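Local coordinates for protein P43 (Trichuris muris, PDB 6QIX) that is a major secreted whipworm protein that tethers to matrix and inhibits interleukin-13 function, at residues Cys22-Trp36 / Ser78-Cys92. Numbering follows the deposited sequence.
With ACT (acetate ion), chain G.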
loop_
_atom_site.group_PDB
_atom_site.type_symbol
_atom_site.label_atom_id
_atom_site.label_comp_id
_atom_site.label_asym_id
_atom_site.label_seq_id
_atom_site.Cartn_x
_atom_site.Cartn_y
_atom_site.Cartn_z
ATOM N N CYS A 22 -4.814 28.659 5.611
ATOM C CA CYS A 22 -4.260 28.055 6.825
ATOM C C CYS A 22 -3.087 28.869 7.361
ATOM O O CYS A 22 -2.401 29.537 6.594
ATOM C CB CYS A 22 -3.776 26.628 6.558
ATOM S SG CYS A 22 -5.029 25.435 6.090
ATOM N N PRO A 23 -2.840 28.799 8.667
ATOM C CA PRO A 23 -1.615 29.397 9.208
ATOM C C PRO A 23 -0.379 28.626 8.758
ATOM O O PRO A 23 -0.438 27.437 8.439
ATOM C CB PRO A 23 -1.811 29.305 10.726
ATOM C CG PRO A 23 -2.769 28.178 10.917
ATOM C CD PRO A 23 -3.673 28.186 9.715
ATOM N N ASP A 24 0.752 29.321 8.724
ATOM C CA ASP A 24 1.991 28.665 8.333
ATOM C C ASP A 24 2.555 27.861 9.505
ATOM O O ASP A 24 2.171 28.046 10.665
ATOM C CB ASP A 24 3.014 29.689 7.837
ATOM C CG ASP A 24 2.424 30.669 6.842
ATOM O OD1 ASP A 24 2.648 30.516 5.624
ATOM O OD2 ASP A 24 1.730 31.602 7.282
ATOM N N PHE A 25 3.461 26.940 9.184
ATOM C CA PHE A 25 4.029 26.062 10.198
ATOM C C PHE A 25 5.015 26.825 11.078
ATOM O O PHE A 25 5.554 27.866 10.691
ATOM C CB PHE A 25 4.725 24.868 9.536
ATOM C CG PHE A 25 3.768 23.911 8.857
ATOM C CD1 PHE A 25 3.171 22.887 9.571
ATOM C CD2 PHE A 25 3.465 24.049 7.503
ATOM C CE1 PHE A 25 2.282 22.038 8.953
ATOM C CE2 PHE A 25 2.611 23.180 6.879
ATOM C CZ PHE A 25 1.999 22.191 7.602
ATOM N N GLY A 26 5.224 26.298 12.295
ATOM C CA GLY A 26 6.200 26.803 13.242
ATOM C C GLY A 26 7.626 26.418 12.932
ATOM O O GLY A 26 8.573 26.793 13.627
ATOM N N ASP A 27 7.795 25.646 11.878
ATOM C CA ASP A 27 9.098 25.233 11.393
ATOM C C ASP A 27 10.042 24.627 12.432
ATOM O O ASP A 27 9.679 24.353 13.581
ATOM C CB ASP A 27 9.772 26.414 10.686
ATOM C CG ASP A 27 8.942 26.948 9.532
ATOM O OD1 ASP A 27 7.747 27.240 9.750
ATOM O OD2 ASP A 27 9.487 27.063 8.409
ATOM N N TRP A 28 11.274 24.439 12.008
ATOM C CA TRP A 28 11.858 23.114 12.056
ATOM C C TRP A 28 12.407 22.729 13.419
ATOM O O TRP A 28 13.200 23.458 14.013
ATOM C CB TRP A 28 12.938 23.033 10.986
ATOM C CG TRP A 28 12.412 23.296 9.603
ATOM C CD1 TRP A 28 12.621 24.407 8.852
ATOM C CD2 TRP A 28 11.589 22.420 8.806
ATOM N NE1 TRP A 28 11.992 24.281 7.636
ATOM C CE2 TRP A 28 11.359 23.068 7.580
ATOM C CE3 TRP A 28 11.042 21.147 9.009
ATOM C CZ2 TRP A 28 10.594 22.496 6.561
ATOM C CZ3 TRP A 28 10.280 20.575 7.993
ATOM C CH2 TRP A 28 10.065 21.250 6.786
ATOM N N LYS A 29 11.963 21.574 13.910
ATOM C CA LYS A 29 12.650 20.862 14.973
ATOM C C LYS A 29 13.926 20.272 14.387
ATOM O O LYS A 29 14.113 20.268 13.166
ATOM C CB LYS A 29 11.736 19.777 15.548
ATOM C CG LYS A 29 10.309 20.268 15.794
ATOM C CD LYS A 29 9.671 19.549 16.970
ATOM C CE LYS A 29 8.352 20.209 17.413
ATOM N NZ LYS A 29 7.913 21.302 16.500
ATOM N N PRO A 30 14.830 19.763 15.223
ATOM C CA PRO A 30 16.128 19.325 14.696
ATOM C C PRO A 30 16.010 18.094 13.807
ATOM O O PRO A 30 15.118 17.250 13.963
ATOM C CB PRO A 30 16.965 19.034 15.954
ATOM C CG PRO A 30 15.984 18.913 17.098
ATOM C CD PRO A 30 14.759 19.722 16.700
ATOM N N TRP A 31 16.928 18.030 12.843
ATOM C CA TRP A 31 17.100 16.843 12.023
ATOM C C TRP A 31 17.433 15.635 12.888
ATOM O O TRP A 31 18.237 15.725 13.822
ATOM C CB TRP A 31 18.248 17.047 11.040
ATOM C CG TRP A 31 17.983 17.914 9.851
ATOM C CD1 TRP A 31 18.385 19.209 9.673
ATOM C CD2 TRP A 31 17.327 17.526 8.642
ATOM N NE1 TRP A 31 17.998 19.659 8.431
ATOM C CE2 TRP A 31 17.344 18.646 7.781
ATOM C CE3 TRP A 31 16.708 16.345 8.208
ATOM C CZ2 TRP A 31 16.777 18.616 6.505
ATOM C CZ3 TRP A 31 16.153 16.315 6.947
ATOM C CH2 TRP A 31 16.177 17.449 6.112
ATOM N N THR A 32 16.881 14.482 12.519
ATOM C CA THR A 32 17.248 13.244 13.186
ATOM C C THR A 32 18.647 12.807 12.753
ATOM O O THR A 32 19.261 13.394 11.865
ATOM C CB THR A 32 16.278 12.118 12.851
ATOM O OG1 THR A 32 16.288 11.888 11.438
ATOM C CG2 THR A 32 14.858 12.464 13.274
ATOM N N ASP A 33 19.139 11.747 13.388
ATOM C CA ASP A 33 20.214 10.946 12.821
ATOM C C ASP A 33 19.725 10.217 11.561
ATOM O O ASP A 33 18.540 10.233 11.218
ATOM C CB ASP A 33 20.709 9.936 13.853
ATOM C CG ASP A 33 21.645 10.554 14.878
ATOM O OD1 ASP A 33 21.868 9.919 15.946
ATOM O OD2 ASP A 33 22.168 11.675 14.629
ATOM N N CYS A 34 20.648 9.563 10.853
ATOM C CA CYS A 34 20.226 8.693 9.755
ATOM C C CYS A 34 19.366 7.561 10.306
ATOM O O CYS A 34 19.780 6.857 11.233
ATOM C CB CYS A 34 21.438 8.130 9.010
ATOM S SG CYS A 34 22.409 9.402 8.090
ATOM N N LEU A 35 18.161 7.403 9.756
ATOM C CA LEU A 35 17.166 6.497 10.324
ATOM C C LEU A 35 17.184 5.140 9.631
ATOM O O LEU A 35 17.546 5.021 8.466
ATOM C CB LEU A 35 15.756 7.089 10.205
ATOM C CG LEU A 35 15.552 8.432 10.895
ATOM C CD1 LEU A 35 14.134 8.921 10.689
ATOM C CD2 LEU A 35 15.873 8.361 12.383
ATOM N N TRP A 36 16.720 4.118 10.341
ATOM C CA TRP A 36 16.732 2.777 9.783
ATOM C C TRP A 36 15.632 1.930 10.412
ATOM O O TRP A 36 14.926 2.351 11.326
ATOM C CB TRP A 36 18.123 2.119 9.956
ATOM C CG TRP A 36 18.337 0.936 9.062
ATOM C CD1 TRP A 36 18.646 -0.340 9.439
ATOM C CD2 TRP A 36 18.216 0.914 7.640
ATOM N NE1 TRP A 36 18.740 -1.163 8.325
ATOM C CE2 TRP A 36 18.465 -0.411 7.214
ATOM C CE3 TRP A 36 17.922 1.880 6.684
ATOM C CZ2 TRP A 36 18.403 -0.789 5.879
ATOM C CZ3 TRP A 36 17.898 1.500 5.351
ATOM C CH2 TRP A 36 18.134 0.178 4.963
ATOM N N SER A 78 18.616 4.757 3.726
ATOM C CA SER A 78 18.604 5.448 5.002
ATOM C C SER A 78 18.526 6.960 4.781
ATOM O O SER A 78 19.028 7.504 3.789
ATOM C CB SER A 78 19.864 5.067 5.795
ATOM O OG SER A 78 19.919 5.726 7.038
ATOM N N PHE A 79 17.899 7.645 5.736
ATOM C CA PHE A 79 17.613 9.062 5.546
ATOM C C PHE A 79 17.429 9.747 6.885
ATOM O O PHE A 79 17.082 9.109 7.872
ATOM C CB PHE A 79 16.346 9.265 4.709
ATOM C CG PHE A 79 15.120 8.751 5.351
ATOM C CD1 PHE A 79 14.283 9.615 6.054
ATOM C CD2 PHE A 79 14.779 7.399 5.266
ATOM C CE1 PHE A 79 13.122 9.152 6.627
ATOM C CE2 PHE A 79 13.604 6.925 5.861
ATOM C CZ PHE A 79 12.793 7.799 6.545
ATOM N N LYS A 80 17.715 11.045 6.903
ATOM C CA LYS A 80 17.379 11.932 8.005
ATOM C C LYS A 80 16.040 12.587 7.727
ATOM O O LYS A 80 15.656 12.759 6.573
ATOM C CB LYS A 80 18.416 13.028 8.174
ATOM C CG LYS A 80 19.804 12.542 8.262
ATOM C CD LYS A 80 20.723 13.742 8.543
ATOM C CE LYS A 80 22.165 13.335 8.667
ATOM N NZ LYS A 80 22.992 14.518 8.952
ATOM N N PHE A 81 15.358 12.996 8.807
ATOM C CA PHE A 81 14.032 13.607 8.762
ATOM C C PHE A 81 13.982 14.798 9.714
ATOM O O PHE A 81 14.637 14.820 10.756
ATOM C CB PHE A 81 12.974 12.537 9.122
ATOM C CG PHE A 81 11.553 13.031 9.231
ATOM C CD1 PHE A 81 10.756 13.161 8.093
ATOM C CD2 PHE A 81 10.986 13.265 10.474
ATOM C CE1 PHE A 81 9.432 13.558 8.198
ATOM C CE2 PHE A 81 9.654 13.672 10.577
ATOM C CZ PHE A 81 8.889 13.818 9.443
ATOM N N ARG A 82 13.169 15.785 9.355
ATOM C CA ARG A 82 12.837 16.856 10.282
ATOM C C ARG A 82 11.400 17.268 10.037
ATOM O O ARG A 82 10.846 17.029 8.966
ATOM C CB ARG A 82 13.786 18.057 10.158
ATOM C CG ARG A 82 13.677 18.862 8.890
ATOM C CD ARG A 82 14.594 20.103 8.999
ATOM N NE ARG A 82 14.585 20.901 7.780
ATOM C CZ ARG A 82 15.150 22.097 7.663
ATOM N NH1 ARG A 82 15.787 22.643 8.704
ATOM N NH2 ARG A 82 15.089 22.742 6.499
ATOM N N CYS A 83 10.809 17.901 11.049
ATOM C CA CYS A 83 9.372 18.097 11.112
ATOM C C CYS A 83 9.055 19.502 11.604
ATOM O O CYS A 83 9.835 20.122 12.337
ATOM C CB CYS A 83 8.728 17.045 12.041
ATOM S SG CYS A 83 6.915 16.956 12.068
ATOM N N ARG A 84 7.896 19.999 11.190
ATOM C CA ARG A 84 7.376 21.245 11.728
ATOM C C ARG A 84 5.879 21.083 11.934
ATOM O O ARG A 84 5.251 20.201 11.353
ATOM C CB ARG A 84 7.671 22.425 10.819
ATOM C CG ARG A 84 7.115 22.313 9.424
ATOM C CD ARG A 84 7.717 23.440 8.575
ATOM N NE ARG A 84 7.260 23.387 7.187
ATOM C CZ ARG A 84 7.578 24.278 6.255
ATOM N NH1 ARG A 84 8.371 25.283 6.561
ATOM N NH2 ARG A 84 7.112 24.164 5.020
ATOM N N ARG A 85 5.311 21.949 12.773
ATOM C CA ARG A 85 3.983 21.721 13.318
ATOM C C ARG A 85 3.146 22.986 13.253
ATOM O O ARG A 85 3.673 24.102 13.290
ATOM C CB ARG A 85 4.080 21.249 14.772
ATOM C CG ARG A 85 2.829 20.603 15.339
ATOM C CD ARG A 85 3.224 19.620 16.443
ATOM N NE ARG A 85 2.088 19.128 17.224
ATOM C CZ ARG A 85 2.184 18.175 18.150
ATOM N NH1 ARG A 85 3.367 17.624 18.410
ATOM N NH2 ARG A 85 1.105 17.767 18.816
ATOM N N ARG A 86 1.835 22.788 13.155
ATOM C CA ARG A 86 0.864 23.861 13.332
ATOM C C ARG A 86 -0.404 23.254 13.903
ATOM O O ARG A 86 -0.572 22.029 13.905
ATOM C CB ARG A 86 0.568 24.577 12.012
ATOM C CG ARG A 86 -0.342 23.788 11.073
ATOM C CD ARG A 86 -0.522 24.519 9.737
ATOM N NE ARG A 86 -0.975 23.626 8.683
ATOM C CZ ARG A 86 -0.978 23.937 7.395
ATOM N NH1 ARG A 86 -0.550 25.128 7.010
ATOM N NH2 ARG A 86 -1.400 23.046 6.500
ATOM N N PRO A 87 -1.331 24.086 14.382
ATOM C CA PRO A 87 -2.608 23.546 14.883
ATOM C C PRO A 87 -3.363 22.751 13.818
ATOM O O PRO A 87 -3.371 23.094 12.632
ATOM C CB PRO A 87 -3.385 24.797 15.311
ATOM C CG PRO A 87 -2.330 25.856 15.532
ATOM C CD PRO A 87 -1.222 25.548 14.557
ATOM N N ASN A 88 -3.999 21.669 14.255
ATOM C CA ASN A 88 -4.820 20.852 13.360
ATOM C C ASN A 88 -6.171 21.545 13.177
ATOM O O ASN A 88 -7.034 21.499 14.054
ATOM C CB ASN A 88 -4.992 19.438 13.909
ATOM C CG ASN A 88 -5.762 18.531 12.954
ATOM O OD1 ASN A 88 -6.213 18.966 11.888
ATOM N ND2 ASN A 88 -5.898 17.259 13.324
ATOM N N THR A 89 -6.344 22.199 12.038
ATOM C CA THR A 89 -7.571 22.891 11.688
ATOM C C THR A 89 -8.201 22.184 10.499
ATOM O O THR A 89 -7.507 21.532 9.711
ATOM C CB THR A 89 -7.287 24.356 11.348
ATOM O OG1 THR A 89 -6.428 24.915 12.351
ATOM C CG2 THR A 89 -8.581 25.138 11.280
ATOM N N GLU A 90 -9.525 22.301 10.383
ATOM C CA GLU A 90 -10.208 21.768 9.207
ATOM C C GLU A 90 -9.552 22.315 7.943
ATOM O O GLU A 90 -9.470 23.532 7.745
ATOM C CB GLU A 90 -11.701 22.118 9.229
ATOM C CG GLU A 90 -12.446 21.775 7.924
ATOM C CD GLU A 90 -12.510 20.276 7.632
ATOM O OE1 GLU A 90 -12.373 19.896 6.446
ATOM O OE2 GLU A 90 -12.699 19.479 8.583
ATOM N N GLY A 91 -9.047 21.402 7.113
ATOM C CA GLY A 91 -8.329 21.766 5.915
ATOM C C GLY A 91 -6.865 22.044 6.120
ATOM O O GLY A 91 -6.153 22.263 5.134
ATOM N N CYS A 92 -6.388 22.062 7.365
ATOM C CA CYS A 92 -4.995 22.394 7.665
ATOM C C CYS A 92 -4.344 21.226 8.403
ATOM O O CYS A 92 -4.484 21.085 9.623
ATOM C CB CYS A 92 -4.905 23.684 8.487
ATOM S SG CYS A 92 -5.935 25.000 7.889
HETATM C C ACT G . -5.531 13.746 12.231
HETATM O O ACT G . -6.312 14.737 12.312
HETATM O OXT ACT G . -5.779 12.528 12.420
HETATM C CH3 ACT G . -4.077 14.034 11.808
HETATM O O HOH W 1 7.281 23.518 14.519
HETATM O O HOH W 2 16.122 21.740 11.818
HETATM O O HOH W 3 12.276 17.351 13.373
HETATM O O HOH W 4 21.687 14.576 11.855
#
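Trp31, Trp28 and Phe25 of the irregular segment 22-36 interleave with three arginines of segment 78-92 in the order Trp31, Arg82, Trp28, Arg84, Phe25, Arg86, with Trp28 held on both faces. At one end stands Trp31, whose five-membered ring takes Arg82 CD over one face, 3.5 Å from the centroid. Beyond CD, the Arg82 guanidinium lies flat on Trp28, planes 6° apart and centres 3.5 Å apart, a cation-pi stack over the five-membered ring. The opposite face of Trp28 receives Arg84: its CD sits 3.6 Å from the centroid of the six-membered ring. Arg84 CD also touches Phe25 CB, and its NH1 makes a salt bridge to Asp27 OD2 at 2.8 Å, although the hydrogen bond within it is bent and weak. Phe25 is then covered on one face by the Arg86 guanidinium, tilted by 19°, centres 4.0 Å apart. All three arginines set CG between the backbone N and the carbonyl carbon (chi1 69° in Arg82) and run extended to NE, which carries each chain out across the neighbouring rings. Salt bridges from NE to Glu98 and Asp96 help to fix Arg82 and Arg84; Arg86 gives NH1 to Pro23 O at 2.7 Å and NE to Tyr93 O. The Cys22-Cys92 disulfide closes this end. Lys29 N and Thr32 N bond to the carbonyls of Cys83 and Phe81, and Phe81 N returns a bond to Thr32 OG1 at 3.0 Å. Trp-x-x-Trp interleaved with alternate arginines of a strand is the layered tryptophan-arginine stack known from thrombospondin type 1 repeats, consistent with a domain of that kind at the N-terminus.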